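Dnab-like replicative helicase (Bacillus phage SPP1, PDB 3BH0) probably couples ATP hydrolysis to the 5'-3' unwinding of duplex DNA during phage replication, this chain being its C-terminal ATPase domain. Local coordinates at residues Ser163-Lys175 with Gln208-Val222. Residues are numbered along the deposited sequence; the frame is centred on the assembly and turned at random.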
ATOM      1  N   SER A 163      -3.572  17.669  -2.474  1.00 33.92           N
ATOM      2  CA  SER A 163      -4.450  17.302  -3.584  1.00 33.61           C
ATOM      3  C   SER A 163      -3.721  16.251  -4.417  1.00 33.02           C
ATOM      4  O   SER A 163      -2.536  15.980  -4.171  1.00 32.81           O
ATOM      5  CB  SER A 163      -4.734  18.547  -4.427  1.00 33.47           C
ATOM      6  OG  SER A 163      -3.501  19.130  -4.839  1.00 33.22           O
ATOM      7  N   VAL A 164      -4.398  15.667  -5.400  1.00 32.81           N
ATOM      8  CA  VAL A 164      -3.697  14.812  -6.376  1.00 33.37           C
ATOM      9  C   VAL A 164      -2.711  15.652  -7.189  1.00 34.48           C
ATOM     10  O   VAL A 164      -1.631  15.193  -7.547  1.00 35.00           O
ATOM     11  CB  VAL A 164      -4.656  14.067  -7.333  1.00 32.70           C
ATOM     12  CG1 VAL A 164      -3.866  13.222  -8.336  1.00 31.69           C
ATOM     13  CG2 VAL A 164      -5.585  13.190  -6.550  1.00 32.03           C
ATOM     14  N   ASN A 165      -3.096  16.888  -7.462  1.00 35.79           N
ATOM     15  CA  ASN A 165      -2.248  17.826  -8.169  1.00 37.67           C
ATOM     16  C   ASN A 165      -0.924  18.003  -7.445  1.00 37.41           C
ATOM     17  O   ASN A 165       0.153  17.871  -8.040  1.00 37.54           O
ATOM     18  CB  ASN A 165      -2.973  19.165  -8.291  1.00 38.72           C
ATOM     19  CG  ASN A 165      -2.577  19.917  -9.527  1.00 42.35           C
ATOM     20  OD1 ASN A 165      -1.498  20.534  -9.577  1.00 47.30           O
ATOM     21  ND2 ASN A 165      -3.437  19.874 -10.546  1.00 44.01           N
ATOM     22  N   TYR A 166      -1.019  18.256  -6.142  1.00 37.49           N
ATOM     23  CA  TYR A 166       0.145  18.358  -5.274  1.00 37.10           C
ATOM     24  C   TYR A 166       1.014  17.110  -5.372  1.00 36.77           C
ATOM     25  O   TYR A 166       2.232  17.202  -5.440  1.00 36.82           O
ATOM     26  CB  TYR A 166      -0.299  18.619  -3.829  1.00 37.34           C
ATOM     27  CG  TYR A 166       0.828  18.623  -2.830  1.00 38.48           C
ATOM     28  CD1 TYR A 166       1.421  19.816  -2.425  1.00 40.16           C
ATOM     29  CD2 TYR A 166       1.313  17.423  -2.289  1.00 38.13           C
ATOM     30  CE1 TYR A 166       2.482  19.809  -1.498  1.00 40.44           C
ATOM     31  CE2 TYR A 166       2.357  17.407  -1.382  1.00 37.51           C
ATOM     32  CZ  TYR A 166       2.931  18.596  -0.986  1.00 38.85           C
ATOM     33  OH  TYR A 166       3.968  18.568  -0.085  1.00 39.06           O
ATOM     34  N   ILE A 167       0.383  15.941  -5.385  1.00 36.92           N
ATOM     35  CA  ILE A 167       1.118  14.665  -5.392  1.00 36.54           C
ATOM     36  C   ILE A 167       1.744  14.389  -6.752  1.00 37.31           C
ATOM     37  O   ILE A 167       2.843  13.823  -6.836  1.00 36.99           O
ATOM     38  CB  ILE A 167       0.218  13.480  -4.932  1.00 36.46           C
ATOM     39  CG1 ILE A 167      -0.209  13.691  -3.468  1.00 35.97           C
ATOM     40  CG2 ILE A 167       0.907  12.134  -5.170  1.00 33.89           C
ATOM     41  CD1 ILE A 167      -1.136  12.642  -2.912  1.00 35.52           C
ATOM     42  N   TRP A 168       1.019  14.777  -7.804  1.00 38.23           N
ATOM     43  CA  TRP A 168       1.511  14.780  -9.184  1.00 39.39           C
ATOM     44  C   TRP A 168       2.860  15.464  -9.268  1.00 39.29           C
ATOM     45  O   TRP A 168       3.832  14.904  -9.768  1.00 39.18           O
ATOM     46  CB  TRP A 168       0.525  15.540 -10.091  1.00 40.48           C
ATOM     47  CG  TRP A 168       0.688  15.216 -11.542  1.00 41.62           C
ATOM     48  CD1 TRP A 168       1.779  15.470 -12.323  1.00 42.94           C
ATOM     49  CD2 TRP A 168      -0.269  14.563 -12.387  1.00 42.59           C
ATOM     50  NE1 TRP A 168       1.566  15.017 -13.599  1.00 43.55           N
ATOM     51  CE2 TRP A 168       0.318  14.448 -13.669  1.00 43.77           C
ATOM     52  CE3 TRP A 168      -1.568  14.069 -12.188  1.00 42.77           C
ATOM     53  CZ2 TRP A 168      -0.355  13.856 -14.762  1.00 43.23           C
ATOM     54  CZ3 TRP A 168      -2.242  13.488 -13.273  1.00 43.57           C
ATOM     55  CH2 TRP A 168      -1.627  13.385 -14.549  1.00 42.85           C
ATOM     56  N   SER A 169       2.895  16.695  -8.774  1.00 39.86           N
ATOM     57  CA  SER A 169       4.112  17.494  -8.728  1.00 40.80           C
ATOM     58  C   SER A 169       5.307  16.762  -8.088  1.00 40.79           C
ATOM     59  O   SER A 169       6.406  16.748  -8.648  1.00 40.26           O
ATOM     60  CB  SER A 169       3.820  18.804  -8.007  1.00 41.14           C
ATOM     61  OG  SER A 169       4.955  19.643  -8.026  1.00 43.94           O
ATOM     62  N   LYS A 170       5.069  16.125  -6.939  1.00 40.82           N
ATOM     63  CA  LYS A 170       6.119  15.432  -6.185  1.00 40.64           C
ATOM     64  C   LYS A 170       6.596  14.151  -6.844  1.00 40.92           C
ATOM     65  O   LYS A 170       7.770  13.811  -6.784  1.00 40.83           O
ATOM     66  CB  LYS A 170       5.654  15.155  -4.756  1.00 40.21           C
ATOM     67  CG  LYS A 170       5.147  16.394  -4.030  1.00 40.17           C
ATOM     68  CD  LYS A 170       6.286  17.357  -3.648  1.00 38.09           C
ATOM     69  CE  LYS A 170       5.715  18.658  -3.147  1.00 40.11           C
ATOM     70  NZ  LYS A 170       6.729  19.490  -2.439  1.00 42.12           N
ATOM     71  N   THR A 171       5.675  13.429  -7.461  1.00 41.96           N
ATOM     72  CA  THR A 171       6.011  12.196  -8.171  1.00 42.95           C
ATOM     73  C   THR A 171       6.989  12.457  -9.329  1.00 44.03           C
ATOM     74  O   THR A 171       7.963  11.724  -9.500  1.00 43.78           O
ATOM     75  CB  THR A 171       4.734  11.516  -8.697  1.00 42.81           C
ATOM     76  OG1 THR A 171       3.761  11.452  -7.645  1.00 43.26           O
ATOM     77  CG2 THR A 171       5.036  10.128  -9.195  1.00 41.54           C
ATOM     78  N   ARG A 172       6.712  13.504 -10.113  1.00 45.30           N
ATOM     79  CA  ARG A 172       7.589  13.928 -11.215  1.00 46.54           C
ATOM     80  C   ARG A 172       8.949  14.336 -10.683  1.00 47.65           C
ATOM     81  O   ARG A 172       9.991  13.801 -11.101  1.00 48.36           O
ATOM     82  CB  ARG A 172       6.959  15.093 -11.978  1.00 46.51           C
ATOM     83  CG  ARG A 172       5.664  14.724 -12.678  1.00 45.94           C
ATOM     84  CD  ARG A 172       5.255  15.778 -13.668  1.00 45.56           C
ATOM     85  NE  ARG A 172       6.304  16.002 -14.663  1.00 43.73           N
ATOM     86  CZ  ARG A 172       6.648  17.201 -15.128  1.00 40.84           C
ATOM     87  NH1 ARG A 172       6.035  18.287 -14.684  1.00 39.47           N
ATOM     88  NH2 ARG A 172       7.613  17.306 -16.032  1.00 40.18           N
ATOM     89  N   GLN A 173       8.914  15.278  -9.743  1.00 48.58           N
ATOM     90  CA  GLN A 173      10.068  15.704  -8.965  1.00 49.69           C
ATOM     91  C   GLN A 173      10.920  14.525  -8.476  1.00 49.45           C
ATOM     92  O   GLN A 173      12.136  14.577  -8.576  1.00 49.98           O
ATOM     93  CB  GLN A 173       9.582  16.583  -7.803  1.00 49.56           C
ATOM     94  CG  GLN A 173      10.665  17.366  -7.102  1.00 51.50           C
ATOM     95  CD  GLN A 173      10.148  18.163  -5.916  1.00 51.67           C
ATOM     96  OE1 GLN A 173       9.140  18.873  -6.006  1.00 53.80           O
ATOM     97  NE2 GLN A 173      10.852  18.061  -4.794  1.00 55.02           N
ATOM     98  N   THR A 174      10.284  13.465  -7.976  1.00 49.96           N
ATOM     99  CA  THR A 174      10.990  12.231  -7.544  1.00 50.34           C
ATOM    100  C   THR A 174      11.542  11.438  -8.722  1.00 51.22           C
ATOM    101  O   THR A 174      12.624  10.858  -8.649  1.00 51.60           O
ATOM    102  CB  THR A 174      10.067  11.284  -6.691  1.00 49.93           C
ATOM    103  OG1 THR A 174       9.730  11.918  -5.454  1.00 48.86           O
ATOM    104  CG2 THR A 174      10.738   9.946  -6.387  1.00 48.61           C
ATOM    105  N   LYS A 175      10.769  11.380  -9.795  1.00 52.61           N
ATOM    106  CA  LYS A 175      11.176  10.682 -11.008  1.00 53.79           C
ATOM    107  C   LYS A 175      12.482  11.272 -11.513  1.00 54.26           C
ATOM    108  O   LYS A 175      13.470  10.566 -11.678  1.00 54.07           O
ATOM    109  CB  LYS A 175      10.092  10.822 -12.076  1.00 53.76           C
ATOM    110  CG  LYS A 175       9.063   9.720 -12.079  1.00 53.82           C
ATOM    111  CD  LYS A 175       8.317   9.789 -13.396  1.00 54.51           C
ATOM    112  CE  LYS A 175       8.466   8.496 -14.168  1.00 54.74           C
ATOM    113  NZ  LYS A 175       7.908   8.683 -15.535  1.00 55.22           N
ATOM    114  N   GLN A 208     -13.550  12.157  -8.631  1.00 36.70           N
ATOM    115  CA  GLN A 208     -12.455  12.944  -9.238  1.00 36.68           C
ATOM    116  C   GLN A 208     -11.102  12.518  -8.700  1.00 36.34           C
ATOM    117  O   GLN A 208     -10.196  12.227  -9.478  1.00 36.90           O
ATOM    118  CB  GLN A 208     -12.641  14.447  -9.021  1.00 37.06           C
ATOM    119  CG  GLN A 208     -11.335  15.269  -9.190  1.00 37.42           C
ATOM    120  CD  GLN A 208     -10.558  15.428  -7.874  1.00 38.20           C
ATOM    121  OE1 GLN A 208     -11.138  15.727  -6.833  1.00 39.49           O
ATOM    122  NE2 GLN A 208      -9.247  15.232  -7.927  1.00 36.06           N
ATOM    123  N   ILE A 209     -10.962  12.457  -7.376  1.00 35.99           N
ATOM    124  CA  ILE A 209      -9.710  11.970  -6.782  1.00 35.32           C
ATOM    125  C   ILE A 209      -9.300  10.621  -7.378  1.00 35.30           C
ATOM    126  O   ILE A 209      -8.140  10.416  -7.718  1.00 35.46           O
ATOM    127  CB  ILE A 209      -9.775  11.878  -5.245  1.00 35.59           C
ATOM    128  CG1 ILE A 209      -9.914  13.272  -4.620  1.00 34.01           C
ATOM    129  CG2 ILE A 209      -8.516  11.159  -4.711  1.00 35.58           C
ATOM    130  CD1 ILE A 209     -10.372  13.262  -3.159  1.00 33.91           C
ATOM    131  N   SER A 210     -10.262   9.719  -7.528  1.00 35.49           N
ATOM    132  CA  SER A 210     -10.004   8.369  -8.058  1.00 35.94           C
ATOM    133  C   SER A 210      -9.531   8.373  -9.526  1.00 35.54           C
ATOM    134  O   SER A 210      -8.505   7.772  -9.856  1.00 35.36           O
ATOM    135  CB  SER A 210     -11.252   7.481  -7.862  1.00 36.06           C
ATOM    136  OG  SER A 210     -11.259   6.362  -8.746  1.00 37.88           O
ATOM    137  N   ARG A 211     -10.275   9.061 -10.396  1.00 35.63           N
ATOM    138  CA  ARG A 211      -9.899   9.193 -11.813  1.00 35.64           C
ATOM    139  C   ARG A 211      -8.504   9.759 -11.961  1.00 35.45           C
ATOM    140  O   ARG A 211      -7.685   9.218 -12.721  1.00 36.01           O
ATOM    141  CB  ARG A 211     -10.890  10.076 -12.585  1.00 35.24           C
ATOM    142  CG  ARG A 211     -12.196   9.401 -12.907  1.00 35.70           C
ATOM    143  CD  ARG A 211     -13.051  10.267 -13.817  1.00 36.51           C
ATOM    144  NE  ARG A 211     -13.356  11.567 -13.218  1.00 32.61           N
ATOM    145  CZ  ARG A 211     -14.449  11.808 -12.508  1.00 32.24           C
ATOM    146  NH1 ARG A 211     -15.322  10.832 -12.320  1.00 31.11           N
ATOM    147  NH2 ARG A 211     -14.679  13.022 -11.992  1.00 31.54           N
ATOM    148  N   ASP A 212      -8.235  10.831 -11.213  1.00 35.00           N
ATOM    149  CA  ASP A 212      -6.961  11.544 -11.293  1.00 34.75           C
ATOM    150  C   ASP A 212      -5.782  10.690 -10.806  1.00 34.48           C
ATOM    151  O   ASP A 212      -4.668  10.752 -11.379  1.00 33.75           O
ATOM    152  CB  ASP A 212      -7.048  12.901 -10.559  1.00 34.80           C
ATOM    153  CG  ASP A 212      -8.022  13.889 -11.241  1.00 34.93           C
ATOM    154  OD1 ASP A 212      -8.577  13.541 -12.308  1.00 37.93           O
ATOM    155  OD2 ASP A 212      -8.247  15.010 -10.724  1.00 32.54           O
ATOM    156  N   LEU A 213      -6.034   9.875  -9.772  1.00 34.14           N
ATOM    157  CA  LEU A 213      -4.999   8.979  -9.231  1.00 33.69           C
ATOM    158  C   LEU A 213      -4.610   7.921 -10.240  1.00 33.51           C
ATOM    159  O   LEU A 213      -3.441   7.555 -10.351  1.00 33.63           O
ATOM    160  CB  LEU A 213      -5.431   8.330  -7.900  1.00 33.40           C
ATOM    161  CG  LEU A 213      -5.282   9.239  -6.675  1.00 34.00           C
ATOM    162  CD1 LEU A 213      -5.851   8.603  -5.418  1.00 32.62           C
ATOM    163  CD2 LEU A 213      -3.821   9.690  -6.449  1.00 34.15           C
ATOM    164  N   LYS A 214      -5.595   7.426 -10.975  1.00 34.23           N
ATOM    165  CA  LYS A 214      -5.347   6.419 -12.008  1.00 34.78           C
ATOM    166  C   LYS A 214      -4.647   7.056 -13.229  1.00 35.12           C
ATOM    167  O   LYS A 214      -3.686   6.493 -13.773  1.00 34.84           O
ATOM    168  CB  LYS A 214      -6.663   5.707 -12.381  1.00 34.34           C
ATOM    169  CG  LYS A 214      -6.602   4.729 -13.564  1.00 34.55           C
ATOM    170  CD  LYS A 214      -5.418   3.774 -13.494  1.00 33.99           C
ATOM    171  CE  LYS A 214      -5.448   2.753 -14.621  1.00 33.36           C
ATOM    172  NZ  LYS A 214      -4.302   1.804 -14.464  1.00 33.52           N
ATOM    173  N   LYS A 215      -5.138   8.226 -13.645  1.00 35.78           N
ATOM    174  CA  LYS A 215      -4.525   8.999 -14.730  1.00 36.57           C
ATOM    175  C   LYS A 215      -3.047   9.287 -14.408  1.00 36.70           C
ATOM    176  O   LYS A 215      -2.172   9.067 -15.244  1.00 36.09           O
ATOM    177  CB  LYS A 215      -5.299  10.305 -14.967  1.00 36.66           C
ATOM    178  CG  LYS A 215      -5.199  10.798 -16.400  1.00 39.71           C
ATOM    179  CD  LYS A 215      -5.593  12.252 -16.560  1.00 42.51           C
ATOM    180  CE  LYS A 215      -7.076  12.406 -16.860  1.00 44.89           C
ATOM    181  NZ  LYS A 215      -7.390  13.837 -17.194  1.00 46.99           N
ATOM    182  N   MET A 216      -2.785   9.744 -13.180  1.00 36.80           N
ATOM    183  CA  MET A 216      -1.426   9.958 -12.696  1.00 37.52           C
ATOM    184  C   MET A 216      -0.563   8.695 -12.761  1.00 37.55           C
ATOM    185  O   MET A 216       0.579   8.745 -13.222  1.00 37.63           O
ATOM    186  CB  MET A 216      -1.443  10.505 -11.271  1.00 37.19           C
ATOM    187  CG  MET A 216      -0.045  10.701 -10.675  1.00 37.68           C
ATOM    188  SD  MET A 216      -0.084  11.443  -9.037  1.00 38.68           S
ATOM    189  CE  MET A 216      -0.588  10.027  -8.049  1.00 36.57           C
ATOM    190  N   ALA A 217      -1.102   7.569 -12.288  1.00 37.84           N
ATOM    191  CA  ALA A 217      -0.418   6.279 -12.374  1.00 38.07           C
ATOM    192  C   ALA A 217       0.015   6.022 -13.815  1.00 38.59           C
ATOM    193  O   ALA A 217       1.172   5.694 -14.082  1.00 38.52           O
ATOM    194  CB  ALA A 217      -1.334   5.156 -11.876  1.00 37.63           C
ATOM    195  N   ARG A 218      -0.942   6.188 -14.731  1.00 39.40           N
ATOM    196  CA  ARG A 218      -0.742   5.980 -16.167  1.00 40.13           C
ATOM    197  C   ARG A 218       0.194   7.019 -16.809  1.00 40.21           C
ATOM    198  O   ARG A 218       1.180   6.649 -17.445  1.00 40.34           O
ATOM    199  CB  ARG A 218      -2.104   5.966 -16.884  1.00 39.71           C
ATOM    200  CG  ARG A 218      -2.923   4.705 -16.635  1.00 40.53           C
ATOM    201  CD  ARG A 218      -2.774   3.678 -17.760  1.00 41.56           C
ATOM    202  NE  ARG A 218      -3.570   4.095 -18.911  1.00 43.14           N
ATOM    203  CZ  ARG A 218      -3.113   4.256 -20.149  1.00 42.08           C
ATOM    204  NH1 ARG A 218      -1.853   3.979 -20.467  1.00 41.81           N
ATOM    205  NH2 ARG A 218      -3.955   4.660 -21.080  1.00 42.91           N
ATOM    206  N   GLU A 219      -0.121   8.302 -16.626  1.00 40.49           N
ATOM    207  CA  GLU A 219       0.554   9.414 -17.324  1.00 40.81           C
ATOM    208  C   GLU A 219       1.994   9.589 -16.868  1.00 40.28           C
ATOM    209  O   GLU A 219       2.866   9.879 -17.682  1.00 40.55           O
ATOM    210  CB  GLU A 219      -0.238  10.726 -17.173  1.00 40.67           C
ATOM    211  CG  GLU A 219       0.009  11.760 -18.268  1.00 44.51           C
ATOM    212  CD  GLU A 219      -1.277  12.495 -18.717  1.00 50.11           C
ATOM    213  OE1 GLU A 219      -1.963  13.111 -17.861  1.00 50.64           O
ATOM    214  OE2 GLU A 219      -1.595  12.463 -19.941  1.00 51.92           O
ATOM    215  N   LEU A 220       2.248   9.400 -15.575  1.00 39.73           N
ATOM    216  CA  LEU A 220       3.624   9.450 -15.053  1.00 39.00           C
ATOM    217  C   LEU A 220       4.317   8.089 -15.036  1.00 38.52           C
ATOM    218  O   LEU A 220       5.515   8.007 -14.797  1.00 38.27           O
ATOM    219  CB  LEU A 220       3.685  10.115 -13.667  1.00 38.76           C
ATOM    220  CG  LEU A 220       3.038  11.495 -13.530  1.00 38.35           C
ATOM    221  CD1 LEU A 220       3.219  12.028 -12.099  1.00 37.18           C
ATOM    222  CD2 LEU A 220       3.601  12.474 -14.587  1.00 38.46           C
ATOM    223  N   ASP A 221       3.565   7.024 -15.296  1.00 38.49           N
ATOM    224  CA  ASP A 221       4.138   5.672 -15.372  1.00 38.62           C
ATOM    225  C   ASP A 221       4.622   5.178 -13.996  1.00 38.25           C
ATOM    226  O   ASP A 221       5.733   4.649 -13.852  1.00 38.36           O
ATOM    227  CB  ASP A 221       5.263   5.609 -16.440  1.00 38.84           C
ATOM    228  CG  ASP A 221       5.517   4.195 -16.958  1.00 39.92           C
ATOM    229  OD1 ASP A 221       4.583   3.353 -16.965  1.00 39.91           O
ATOM    230  OD2 ASP A 221       6.671   3.933 -17.368  1.00 42.53           O
ATOM    231  N   VAL A 222       3.766   5.334 -12.989  1.00 37.60           N
ATOM    232  CA  VAL A 222       4.077   4.877 -11.627  1.00 36.68           C
ATOM    233  C   VAL A 222       3.027   3.912 -11.072  1.00 35.77           C
ATOM    234  O   VAL A 222       1.905   3.850 -11.574  1.00 35.29           O
ATOM    235  CB  VAL A 222       4.266   6.071 -10.634  1.00 36.98           C
ATOM    236  CG1 VAL A 222       5.518   6.891 -11.005  1.00 37.24           C
ATOM    237  CG2 VAL A 222       3.002   6.962 -10.549  1.00 35.48           C
TER
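W168 packs on M216 and L220 in a helix-helix interface of the RecA-like ATPase core, where two neighbouring helices run nearly parallel (13° between segment axes, closest approach 10.3 Å). Both rest on the central sheet, T171 and I167 touching V185 and L213 touching I187. The W168 side chain leaves its helix with CG trans to the backbone N (chi1 -161°), which turns the indole toward M216 and L220 of the second helix. One indole face takes both CH-pi contacts: L220 CD1 stands 3.8 Å from the five-membered-ring centroid and M216 CA 4.1 Å from that of the six-membered ring. M216 SD approaches the indole obliquely, while M216 CE meets I167 CG2 at 3.9 Å. At the ring edge, E219 OE1 lies 3.3 Å from W168 CH2. V164 is a knob among I209, D212, L213 and M216, V164 CG2 lying 3.9 Å from L213 CD2. At the other end, a Schellman motif with D221 at positive phi closes the second helix, and K175 NZ donates to L220 O (2.6 Å, 29° from the carbonyl plane). Apolar and CH-pi packing thus makes up most of the interface, while the lysine ammonium satisfies a helix-terminal carbonyl, where the negative end of the helix dipole would probably favour the positive charge of K175.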